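Local coordinates for 432aa long hypothetical deoxyribodipyrimidine photolyase (Sulfolobus tokodaii, PDB 2E0I), which probably repairs cyclobutane pyrimidine dimers in DNA with light energy, and binds two FAD molecules, one of them probably a light-harvesting antenna, at residues Phe7-Arg12 against Asn96-Pro101; Asp126-Pro131 against Trp246-Thr251. All blocks are in the same frame, centred on the assembly; numbering follows the deposited sequence.

Contact 1: residues Phe7-Arg12 against Asn96-Pro101; sequences FRRDLR and NEDYTP. With FAD (flavin-adenine dinucleotide), chain F.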
loop_
_atom_site.group_PDB
_atom_site.type_symbol
_atom_site.label_atom_id
_atom_site.label_comp_id
_atom_site.label_asym_id
_atom_site.label_seq_id
_atom_site.Cartn_x
_atom_site.Cartn_y
_atom_site.Cartn_z
ATOM N N PHE A 7 12.335 -10.057 -9.842
ATOM C CA PHE A 7 11.543 -9.728 -8.661
ATOM C C PHE A 7 11.111 -8.282 -8.808
ATOM O O PHE A 7 11.784 -7.483 -9.455
ATOM C CB PHE A 7 12.380 -9.841 -7.392
ATOM C CG PHE A 7 12.755 -11.233 -7.035
ATOM C CD1 PHE A 7 11.945 -11.985 -6.199
ATOM C CD2 PHE A 7 13.926 -11.796 -7.527
ATOM C CE1 PHE A 7 12.291 -13.283 -5.849
ATOM C CE2 PHE A 7 14.290 -13.098 -7.185
ATOM C CZ PHE A 7 13.466 -13.846 -6.341
ATOM N N ARG A 8 9.987 -7.936 -8.205
ATOM C CA ARG A 8 9.532 -6.560 -8.259
ATOM C C ARG A 8 8.808 -6.180 -6.988
ATOM O O ARG A 8 9.210 -5.257 -6.296
ATOM C CB ARG A 8 8.598 -6.357 -9.449
ATOM C CG ARG A 8 9.229 -6.638 -10.792
ATOM C CD ARG A 8 8.229 -7.365 -11.639
ATOM N NE ARG A 8 8.215 -6.849 -12.993
ATOM C CZ ARG A 8 7.180 -6.961 -13.814
ATOM N NH1 ARG A 8 6.072 -7.576 -13.408
ATOM N NH2 ARG A 8 7.251 -6.450 -15.040
ATOM N N ARG A 9 7.770 -6.948 -6.678
ATOM C CA ARG A 9 6.890 -6.703 -5.546
ATOM C C ARG A 9 6.585 -8.028 -4.847
ATOM O O ARG A 9 5.661 -8.106 -4.020
ATOM C CB ARG A 9 5.589 -6.172 -6.118
ATOM C CG ARG A 9 5.001 -4.983 -5.500
ATOM C CD ARG A 9 3.779 -4.589 -6.338
ATOM N NE ARG A 9 2.687 -4.993 -5.526
ATOM C CZ ARG A 9 1.541 -5.578 -5.811
ATOM N NH1 ARG A 9 0.805 -5.805 -4.754
ATOM N NH2 ARG A 9 1.109 -5.925 -7.017
ATOM N N ASP A 10 7.326 -9.070 -5.225
ATOM C CA ASP A 10 7.166 -10.436 -4.702
ATOM C C ASP A 10 8.462 -10.858 -4.017
ATOM O O ASP A 10 9.036 -11.899 -4.337
ATOM C CB ASP A 10 6.873 -11.387 -5.869
ATOM C CG ASP A 10 7.797 -11.137 -7.095
ATOM O OD1 ASP A 10 8.727 -10.303 -7.015
ATOM O OD2 ASP A 10 7.599 -11.773 -8.154
ATOM N N LEU A 11 8.902 -10.057 -3.055
ATOM C CA LEU A 11 10.167 -10.294 -2.370
ATOM C C LEU A 11 10.250 -11.500 -1.434
ATOM O O LEU A 11 10.371 -11.345 -0.212
ATOM C CB LEU A 11 10.563 -9.019 -1.627
ATOM C CG LEU A 11 10.451 -7.750 -2.481
ATOM C CD1 LEU A 11 11.127 -6.608 -1.782
ATOM C CD2 LEU A 11 11.092 -7.966 -3.836
ATOM N N ARG A 12 10.210 -12.699 -2.021
ATOM C CA ARG A 12 10.273 -13.944 -1.262
ATOM C C ARG A 12 10.593 -15.075 -2.218
ATOM O O ARG A 12 10.459 -14.910 -3.433
ATOM C CB ARG A 12 8.926 -14.232 -0.600
ATOM C CG ARG A 12 7.811 -14.392 -1.599
ATOM C CD ARG A 12 6.495 -14.798 -0.961
ATOM N NE ARG A 12 5.506 -15.165 -1.976
ATOM C CZ ARG A 12 4.833 -14.295 -2.721
ATOM N NH1 ARG A 12 5.033 -12.993 -2.561
ATOM N NH2 ARG A 12 3.973 -14.729 -3.638
ATOM N N ASN A 96 5.904 -11.845 -12.487
ATOM C CA ASN A 96 4.535 -11.908 -12.014
ATOM C C ASN A 96 3.913 -10.595 -12.469
ATOM O O ASN A 96 4.367 -9.522 -12.087
ATOM C CB ASN A 96 4.507 -12.017 -10.489
ATOM C CG ASN A 96 4.844 -13.406 -10.002
ATOM O OD1 ASN A 96 5.582 -13.572 -9.039
ATOM N ND2 ASN A 96 4.287 -14.416 -10.657
ATOM N N GLU A 97 2.888 -10.685 -13.303
ATOM C CA GLU A 97 2.217 -9.507 -13.831
ATOM C C GLU A 97 1.651 -8.653 -12.711
ATOM O O GLU A 97 1.332 -9.161 -11.641
ATOM C CB GLU A 97 1.073 -9.938 -14.728
ATOM C CG GLU A 97 -0.066 -10.542 -13.939
ATOM C CD GLU A 97 -1.251 -10.896 -14.800
ATOM O OE1 GLU A 97 -2.274 -11.356 -14.236
ATOM O OE2 GLU A 97 -1.156 -10.712 -16.035
ATOM N N ASP A 98 1.541 -7.352 -12.953
ATOM C CA ASP A 98 0.962 -6.455 -11.966
ATOM C C ASP A 98 -0.243 -5.822 -12.658
ATOM O O ASP A 98 -0.532 -6.139 -13.802
ATOM C CB ASP A 98 1.958 -5.385 -11.503
ATOM C CG ASP A 98 1.671 -4.885 -10.077
ATOM O OD1 ASP A 98 0.489 -4.838 -9.668
ATOM O OD2 ASP A 98 2.633 -4.523 -9.364
ATOM N N TYR A 99 -0.927 -4.916 -11.981
ATOM C CA TYR A 99 -2.142 -4.354 -12.532
ATOM C C TYR A 99 -2.271 -2.842 -12.631
ATOM O O TYR A 99 -3.374 -2.330 -12.678
ATOM C CB TYR A 99 -3.311 -4.935 -11.734
ATOM C CG TYR A 99 -3.233 -6.449 -11.656
ATOM C CD1 TYR A 99 -3.649 -7.243 -12.724
ATOM C CD2 TYR A 99 -2.638 -7.088 -10.557
ATOM C CE1 TYR A 99 -3.472 -8.621 -12.714
ATOM C CE2 TYR A 99 -2.455 -8.471 -10.537
ATOM C CZ TYR A 99 -2.875 -9.232 -11.628
ATOM O OH TYR A 99 -2.688 -10.602 -11.659
ATOM N N THR A 100 -1.162 -2.115 -12.664
ATOM C CA THR A 100 -1.251 -0.657 -12.792
ATOM C C THR A 100 -0.753 -0.235 -14.164
ATOM O O THR A 100 0.074 -0.910 -14.782
ATOM C CB THR A 100 -0.390 0.103 -11.757
ATOM O OG1 THR A 100 0.977 -0.308 -11.879
ATOM C CG2 THR A 100 -0.879 -0.142 -10.355
ATOM N N PRO A 101 -1.257 0.898 -14.658
ATOM C CA PRO A 101 -0.848 1.409 -15.972
ATOM C C PRO A 101 0.673 1.321 -16.165
ATOM O O PRO A 101 1.172 0.779 -17.157
ATOM C CB PRO A 101 -1.352 2.844 -15.940
ATOM C CG PRO A 101 -2.640 2.710 -15.128
ATOM C CD PRO A 101 -2.250 1.779 -14.006
HETATM P PA FAD F . 5.228 2.698 -8.178
HETATM O O1A FAD F . 4.092 3.069 -7.304
HETATM O O2A FAD F . 6.655 2.875 -7.831
HETATM O O5B FAD F . 5.094 3.948 -9.185
HETATM C C5B FAD F . 5.794 3.952 -10.435
HETATM C C4B FAD F . 5.424 5.168 -11.288
HETATM O O4B FAD F . 4.022 5.442 -11.096
HETATM C C3B FAD F . 6.161 6.427 -10.825
HETATM O O3B FAD F . 6.220 7.369 -11.900
HETATM C C2B FAD F . 5.223 6.927 -9.728
HETATM O O2B FAD F . 5.427 8.329 -9.534
HETATM C C1B FAD F . 3.882 6.711 -10.432
HETATM N N9A FAD F . 2.750 6.703 -9.474
HETATM C C8A FAD F . 2.663 5.959 -8.373
HETATM N N7A FAD F . 1.494 6.167 -7.773
HETATM C C5A FAD F . 0.823 7.054 -8.499
HETATM C C6A FAD F . -0.436 7.635 -8.400
HETATM N N6A FAD F . -1.228 7.354 -7.370
HETATM N N1A FAD F . -0.832 8.503 -9.343
HETATM C C2A FAD F . -0.040 8.817 -10.355
HETATM N N3A FAD F . 1.164 8.285 -10.477
HETATM C C4A FAD F . 1.623 7.403 -9.578
HETATM N N1 FAD F . 10.053 -2.258 -8.108
HETATM C C2 FAD F . 11.146 -2.500 -8.949
HETATM O O2 FAD F . 11.155 -3.491 -9.677
HETATM N N3 FAD F . 12.202 -1.582 -8.992
HETATM C C4 FAD F . 12.160 -0.423 -8.206
HETATM O O4 FAD F . 13.094 0.378 -8.243
HETATM C C4X FAD F . 11.064 -0.176 -7.385
HETATM N N5 FAD F . 10.984 1.014 -6.649
HETATM C C5X FAD F . 9.871 1.273 -5.840
HETATM C C6 FAD F . 9.761 2.496 -5.185
HETATM C C7 FAD F . 8.617 2.804 -4.454
HETATM C C7M FAD F . 8.519 4.159 -3.748
HETATM C C8 FAD F . 7.581 1.878 -4.378
HETATM C C8M FAD F . 6.309 2.184 -3.584
HETATM C C9 FAD F . 7.695 0.651 -5.027
HETATM C C9A FAD F . 8.838 0.342 -5.760
HETATM N N10 FAD F . 8.939 -0.869 -6.464
HETATM C C10 FAD F . 10.016 -1.093 -7.331
HETATM C "C1'" FAD F . 7.870 -1.890 -6.368
HETATM C "C2'" FAD F . 6.690 -1.607 -7.297
HETATM O "O2'" FAD F . 5.478 -1.590 -6.536
HETATM C "C3'" FAD F . 6.611 -2.664 -8.404
HETATM O "O3'" FAD F . 7.781 -2.583 -9.224
HETATM C "C4'" FAD F . 5.366 -2.455 -9.268
HETATM O "O4'" FAD F . 5.211 -3.576 -10.143
HETATM C "C5'" FAD F . 5.483 -1.172 -10.095
HETATM O "O5'" FAD F . 4.208 -0.555 -10.290
HETATM P P FAD F . 3.699 0.576 -9.263
HETATM O O1P FAD F . 2.486 1.184 -9.857
HETATM O O2P FAD F . 3.610 0.010 -7.899
HETATM O O3P FAD F . 4.898 1.646 -9.353
#
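At the carboxyl edge of the parallel sheet in the Rossmann-like N-terminal domain, Arg9 and Asp98 meet as a salt bridge beside the FAD of chain F, probably the light-harvesting cofactor. Arg9 NH2 lies 2.9 Å from Asp98 OD1 and also donates to Asp98 OD2 at 3.1 Å (N-H...O 156°), reaching this second oxygen from above the carboxylate plane. The two side chains cross at about a right angle, with guanidinium and carboxylate planes 24° apart. A chi1 of -153° sets Asp98 CG on the far side from its backbone N, which carries the carboxylate to Arg9 and the cofactor. Asp98 OD2 is gripped a second time, by the ribityl hydroxyl O4' of the FAD at 2.9 Å, while OD1 accepts from Tyr99 N at 2.7 Å. Thr100 OG1 donates to the phosphate oxygen O1P at 2.9 Å. Arg8 brings the edge of its guanidinium to the backbone of Asn96, NH1 being 2.9 Å from Asn96 O, and pairs through NH2 with Asp107 on helix 101-115. Within the loop, Asp10 OD1 accepts from Arg8 N at 2.9 Å. Both segments are loops leaving adjacent strands, 2-7 and 92-96; Thr100 N-caps helix 101-115, and helix 48-66 packs against Leu11.

Contact 2: residues Asp126-Pro131 against Trp246-Thr251; sequences DYLLTP and WRDFFT. With FAD (flavin-adenine dinucleotide), chain E.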
loop_
_atom_site.group_PDB
_atom_site.type_symbol
_atom_site.label_atom_id
_atom_site.label_comp_id
_atom_site.label_asym_id
_atom_site.label_seq_id
_atom_site.Cartn_x
_atom_site.Cartn_y
_atom_site.Cartn_z
ATOM N N ASP A 126 0.006 -13.733 -9.467
ATOM C CA ASP A 126 0.496 -14.102 -8.145
ATOM C C ASP A 126 0.016 -13.172 -7.048
ATOM O O ASP A 126 -0.294 -13.616 -5.957
ATOM C CB ASP A 126 2.032 -14.143 -8.150
ATOM C CG ASP A 126 2.632 -14.502 -6.778
ATOM O OD1 ASP A 126 2.989 -13.578 -6.014
ATOM O OD2 ASP A 126 2.752 -15.708 -6.461
ATOM N N TYR A 127 -0.053 -11.882 -7.337
ATOM C CA TYR A 127 -0.458 -10.906 -6.340
ATOM C C TYR A 127 -1.875 -11.031 -5.843
ATOM O O TYR A 127 -2.150 -10.691 -4.702
ATOM C CB TYR A 127 -0.232 -9.485 -6.862
ATOM C CG TYR A 127 1.210 -9.197 -7.169
ATOM C CD1 TYR A 127 1.577 -8.585 -8.354
ATOM C CD2 TYR A 127 2.215 -9.609 -6.307
ATOM C CE1 TYR A 127 2.919 -8.401 -8.684
ATOM C CE2 TYR A 127 3.557 -9.433 -6.617
ATOM C CZ TYR A 127 3.914 -8.837 -7.811
ATOM O OH TYR A 127 5.259 -8.750 -8.159
ATOM N N LEU A 128 -2.780 -11.528 -6.677
ATOM C CA LEU A 128 -4.184 -11.651 -6.268
ATOM C C LEU A 128 -4.538 -12.987 -5.619
ATOM O O LEU A 128 -3.925 -14.026 -5.876
ATOM C CB LEU A 128 -5.114 -11.417 -7.466
ATOM C CG LEU A 128 -5.043 -10.074 -8.195
ATOM C CD1 LEU A 128 -5.636 -10.250 -9.567
ATOM C CD2 LEU A 128 -5.767 -8.976 -7.424
ATOM N N LEU A 129 -5.551 -12.936 -4.772
ATOM C CA LEU A 129 -6.041 -14.104 -4.071
ATOM C C LEU A 129 -7.007 -14.831 -5.007
ATOM O O LEU A 129 -7.193 -16.042 -4.910
ATOM C CB LEU A 129 -6.777 -13.642 -2.822
ATOM C CG LEU A 129 -6.861 -14.530 -1.589
ATOM C CD1 LEU A 129 -5.476 -14.928 -1.129
ATOM C CD2 LEU A 129 -7.578 -13.755 -0.501
ATOM N N THR A 130 -7.597 -14.075 -5.928
ATOM C CA THR A 130 -8.576 -14.605 -6.878
ATOM C C THR A 130 -8.200 -14.316 -8.338
ATOM O O THR A 130 -7.508 -13.336 -8.628
ATOM C CB THR A 130 -9.979 -13.980 -6.608
ATOM O OG1 THR A 130 -9.944 -12.579 -6.895
ATOM C CG2 THR A 130 -10.364 -14.136 -5.151
ATOM N N PRO A 131 -8.655 -15.166 -9.277
ATOM C CA PRO A 131 -8.374 -14.999 -10.711
ATOM C C PRO A 131 -9.009 -13.706 -11.216
ATOM O O PRO A 131 -10.183 -13.441 -10.936
ATOM C CB PRO A 131 -9.016 -16.227 -11.331
ATOM C CG PRO A 131 -8.899 -17.240 -10.248
ATOM C CD PRO A 131 -9.315 -16.457 -9.036
ATOM N N TRP A 246 -10.290 -7.196 0.424
ATOM C CA TRP A 246 -10.423 -5.804 0.009
ATOM C C TRP A 246 -9.241 -5.370 -0.842
ATOM O O TRP A 246 -9.328 -4.400 -1.594
ATOM C CB TRP A 246 -10.551 -4.871 1.203
ATOM C CG TRP A 246 -11.969 -4.654 1.629
ATOM C CD1 TRP A 246 -12.623 -5.284 2.639
ATOM C CD2 TRP A 246 -12.906 -3.740 1.053
ATOM N NE1 TRP A 246 -13.910 -4.816 2.735
ATOM C CE2 TRP A 246 -14.108 -3.866 1.772
ATOM C CE3 TRP A 246 -12.845 -2.826 -0.000
ATOM C CZ2 TRP A 246 -15.243 -3.110 1.474
ATOM C CZ3 TRP A 246 -13.975 -2.074 -0.297
ATOM C CH2 TRP A 246 -15.156 -2.222 0.439
ATOM N N ARG A 247 -8.133 -6.087 -0.713
ATOM C CA ARG A 247 -6.954 -5.802 -1.501
ATOM C C ARG A 247 -7.218 -6.172 -2.947
ATOM O O ARG A 247 -6.902 -5.414 -3.865
ATOM C CB ARG A 247 -5.785 -6.632 -1.021
ATOM C CG ARG A 247 -5.266 -6.240 0.301
ATOM C CD ARG A 247 -3.784 -6.445 0.294
ATOM N NE ARG A 247 -3.200 -5.438 1.147
ATOM C CZ ARG A 247 -2.242 -4.580 0.822
ATOM N NH1 ARG A 247 -1.661 -4.530 -0.372
ATOM N NH2 ARG A 247 -1.885 -3.729 1.741
ATOM N N ASP A 248 -7.773 -7.363 -3.147
ATOM C CA ASP A 248 -8.085 -7.841 -4.488
ATOM C C ASP A 248 -9.109 -6.919 -5.128
ATOM O O ASP A 248 -8.965 -6.532 -6.297
ATOM C CB ASP A 248 -8.656 -9.257 -4.434
ATOM C CG ASP A 248 -7.583 -10.330 -4.389
ATOM O OD1 ASP A 248 -6.688 -10.268 -3.510
ATOM O OD2 ASP A 248 -7.647 -11.250 -5.236
ATOM N N PHE A 249 -10.138 -6.562 -4.361
ATOM C CA PHE A 249 -11.183 -5.708 -4.883
ATOM C C PHE A 249 -10.678 -4.391 -5.448
ATOM O O PHE A 249 -10.975 -4.041 -6.593
ATOM C CB PHE A 249 -12.221 -5.404 -3.818
ATOM C CG PHE A 249 -13.370 -4.598 -4.334
ATOM C CD1 PHE A 249 -14.290 -5.162 -5.214
ATOM C CD2 PHE A 249 -13.496 -3.254 -4.002
ATOM C CE1 PHE A 249 -15.316 -4.400 -5.761
ATOM C CE2 PHE A 249 -14.522 -2.478 -4.546
ATOM C CZ PHE A 249 -15.431 -3.051 -5.428
ATOM N N PHE A 250 -9.927 -3.644 -4.652
ATOM C CA PHE A 250 -9.427 -2.368 -5.128
ATOM C C PHE A 250 -8.422 -2.499 -6.265
ATOM O O PHE A 250 -8.409 -1.677 -7.178
ATOM C CB PHE A 250 -8.833 -1.568 -3.981
ATOM C CG PHE A 250 -9.866 -0.911 -3.102
ATOM C CD1 PHE A 250 -10.886 -0.146 -3.655
ATOM C CD2 PHE A 250 -9.802 -1.034 -1.718
ATOM C CE1 PHE A 250 -11.828 0.483 -2.848
ATOM C CE2 PHE A 250 -10.745 -0.400 -0.900
ATOM C CZ PHE A 250 -11.760 0.358 -1.469
ATOM N N THR A 251 -7.593 -3.531 -6.221
ATOM C CA THR A 251 -6.606 -3.769 -7.271
ATOM C C THR A 251 -7.321 -4.008 -8.600
ATOM O O THR A 251 -7.006 -3.365 -9.606
ATOM C CB THR A 251 -5.741 -5.009 -6.944
ATOM O OG1 THR A 251 -4.930 -4.724 -5.800
ATOM C CG2 THR A 251 -4.865 -5.401 -8.127
HETATM P PA FAD E . -5.311 -4.622 9.908
HETATM O O1A FAD E . -4.517 -5.365 10.913
HETATM O O2A FAD E . -6.755 -4.325 10.016
HETATM O O5B FAD E . -5.391 -5.842 8.860
HETATM C C5B FAD E . -6.452 -5.950 7.908
HETATM C C4B FAD E . -5.889 -6.355 6.544
HETATM O O4B FAD E . -6.929 -6.458 5.557
HETATM C C3B FAD E . -4.912 -5.285 6.054
HETATM O O3B FAD E . -3.584 -5.680 6.411
HETATM C C2B FAD E . -5.070 -5.429 4.543
HETATM O O2B FAD E . -4.405 -6.612 4.097
HETATM C C1B FAD E . -6.585 -5.609 4.447
HETATM N N9A FAD E . -7.305 -4.319 4.577
HETATM C C8A FAD E . -7.854 -3.815 5.680
HETATM N N7A FAD E . -8.493 -2.684 5.385
HETATM C C5A FAD E . -8.349 -2.463 4.082
HETATM C C6A FAD E . -8.772 -1.472 3.202
HETATM N N6A FAD E . -9.521 -0.459 3.625
HETATM N N1A FAD E . -8.421 -1.553 1.910
HETATM C C2A FAD E . -7.687 -2.554 1.455
HETATM N N3A FAD E . -7.272 -3.517 2.261
HETATM C C4A FAD E . -7.583 -3.500 3.566
HETATM N N1 FAD E . -3.549 -0.168 2.558
HETATM C C2 FAD E . -2.361 -0.441 1.867
HETATM O O2 FAD E . -1.826 -1.544 1.952
HETATM N N3 FAD E . -1.745 0.567 1.114
HETATM C C4 FAD E . -2.319 1.842 1.068
HETATM O O4 FAD E . -1.810 2.711 0.362
HETATM C C4X FAD E . -3.490 2.111 1.770
HETATM N N5 FAD E . -4.002 3.413 1.783
HETATM C C5X FAD E . -5.191 3.696 2.468
HETATM C C6 FAD E . -5.690 4.995 2.452
HETATM C C7 FAD E . -6.888 5.283 3.098
HETATM C C7M FAD E . -7.428 6.713 3.039
HETATM C C8 FAD E . -7.579 4.272 3.763
HETATM C C8M FAD E . -8.913 4.552 4.459
HETATM C C9 FAD E . -7.071 2.976 3.774
HETATM C C9A FAD E . -5.878 2.674 3.122
HETATM N N10 FAD E . -5.364 1.364 3.107
HETATM C C10 FAD E . -4.116 1.112 2.513
HETATM C "C1'" FAD E . -6.115 0.257 3.752
HETATM C "C2'" FAD E . -5.825 -0.051 5.224
HETATM O "O2'" FAD E . -5.956 1.131 6.018
HETATM C "C3'" FAD E . -4.442 -0.674 5.432
HETATM O "O3'" FAD E . -4.311 -1.825 4.592
HETATM C "C4'" FAD E . -4.242 -1.111 6.885
HETATM O "O4'" FAD E . -4.416 0.004 7.764
HETATM C "C5'" FAD E . -2.847 -1.705 7.093
HETATM O "O5'" FAD E . -2.620 -2.021 8.471
HETATM P P FAD E . -2.860 -3.506 9.047
HETATM O O1P FAD E . -2.159 -4.459 8.157
HETATM O O2P FAD E . -2.489 -3.482 10.479
HETATM O O3P FAD E . -4.452 -3.713 8.888
#
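Asp248, on helix 238-256 of the FAD-binding domain, turns its carboxylate into loop 126-131, which follows strand 120-124, an interdomain junction in the photolyase fold. Hydrogen bonds carry most of it. Leu129 N forks between both oxygens, 2.7 Å to Asp248 OD2 and 3.2 Å to OD1, using the syn lone pair of each; the longer branch is the straighter, at 159° against 134°. Asp248 OD2 also accepts from Thr130 N at 2.9 Å, nearly along its C-O axis, and from Thr130 OG1 at 3.1 Å on the anti side, so three donors surround one oxygen. With CG beside its own backbone N (chi1 -84°), the carboxylate faces these amides. Replacing Asp248 by an alanine removes the carboxylate and would probably leave the Leu129 and Thr130 amides and the Thr130 hydroxyl without this shared acceptor. Apolar packing is slighter: Leu128 lays CB against Asp248 OD2 and brings CD2 to 3.8 Å from Thr251 CG2, while Tyr99 touches both Leu128 and Thr251. At the cofactor, Trp246 CB and the edge of the Phe250 ring approach the adenine of the FAD of chain E, and Arg247 NE makes a weak hydrogen bond to its ribose O2B. Within the helix, Thr251 OG1 donates to Arg247 O at 2.8 Å, on the opposite face of that carbonyl plane from Thr251 N.

In the fold
Contact 1 closes before contact 2 opens along the chain, and their centres lie 12 Å apart, each about 13 Å from the centre of the molecule. The loops 7-12, 96-101 and 126-131 follow strands 2-7, 92-96 and 120-124, successive neighbours in the parallel sheet, so contact 1 joins two of these loops and contact 2 joins the third to helix 238-256. They touch directly: Arg12 NH2 makes a salt bridge of 2.8 Å to Asp126 OD1, and Arg9 forms a cation-pi pair with Tyr127. The chain F FAD lies beside contact 1 and helix 238-256 lines part of the chain E FAD pocket, consistent with holding the probable antenna and probably catalytic FADs in a defined relation.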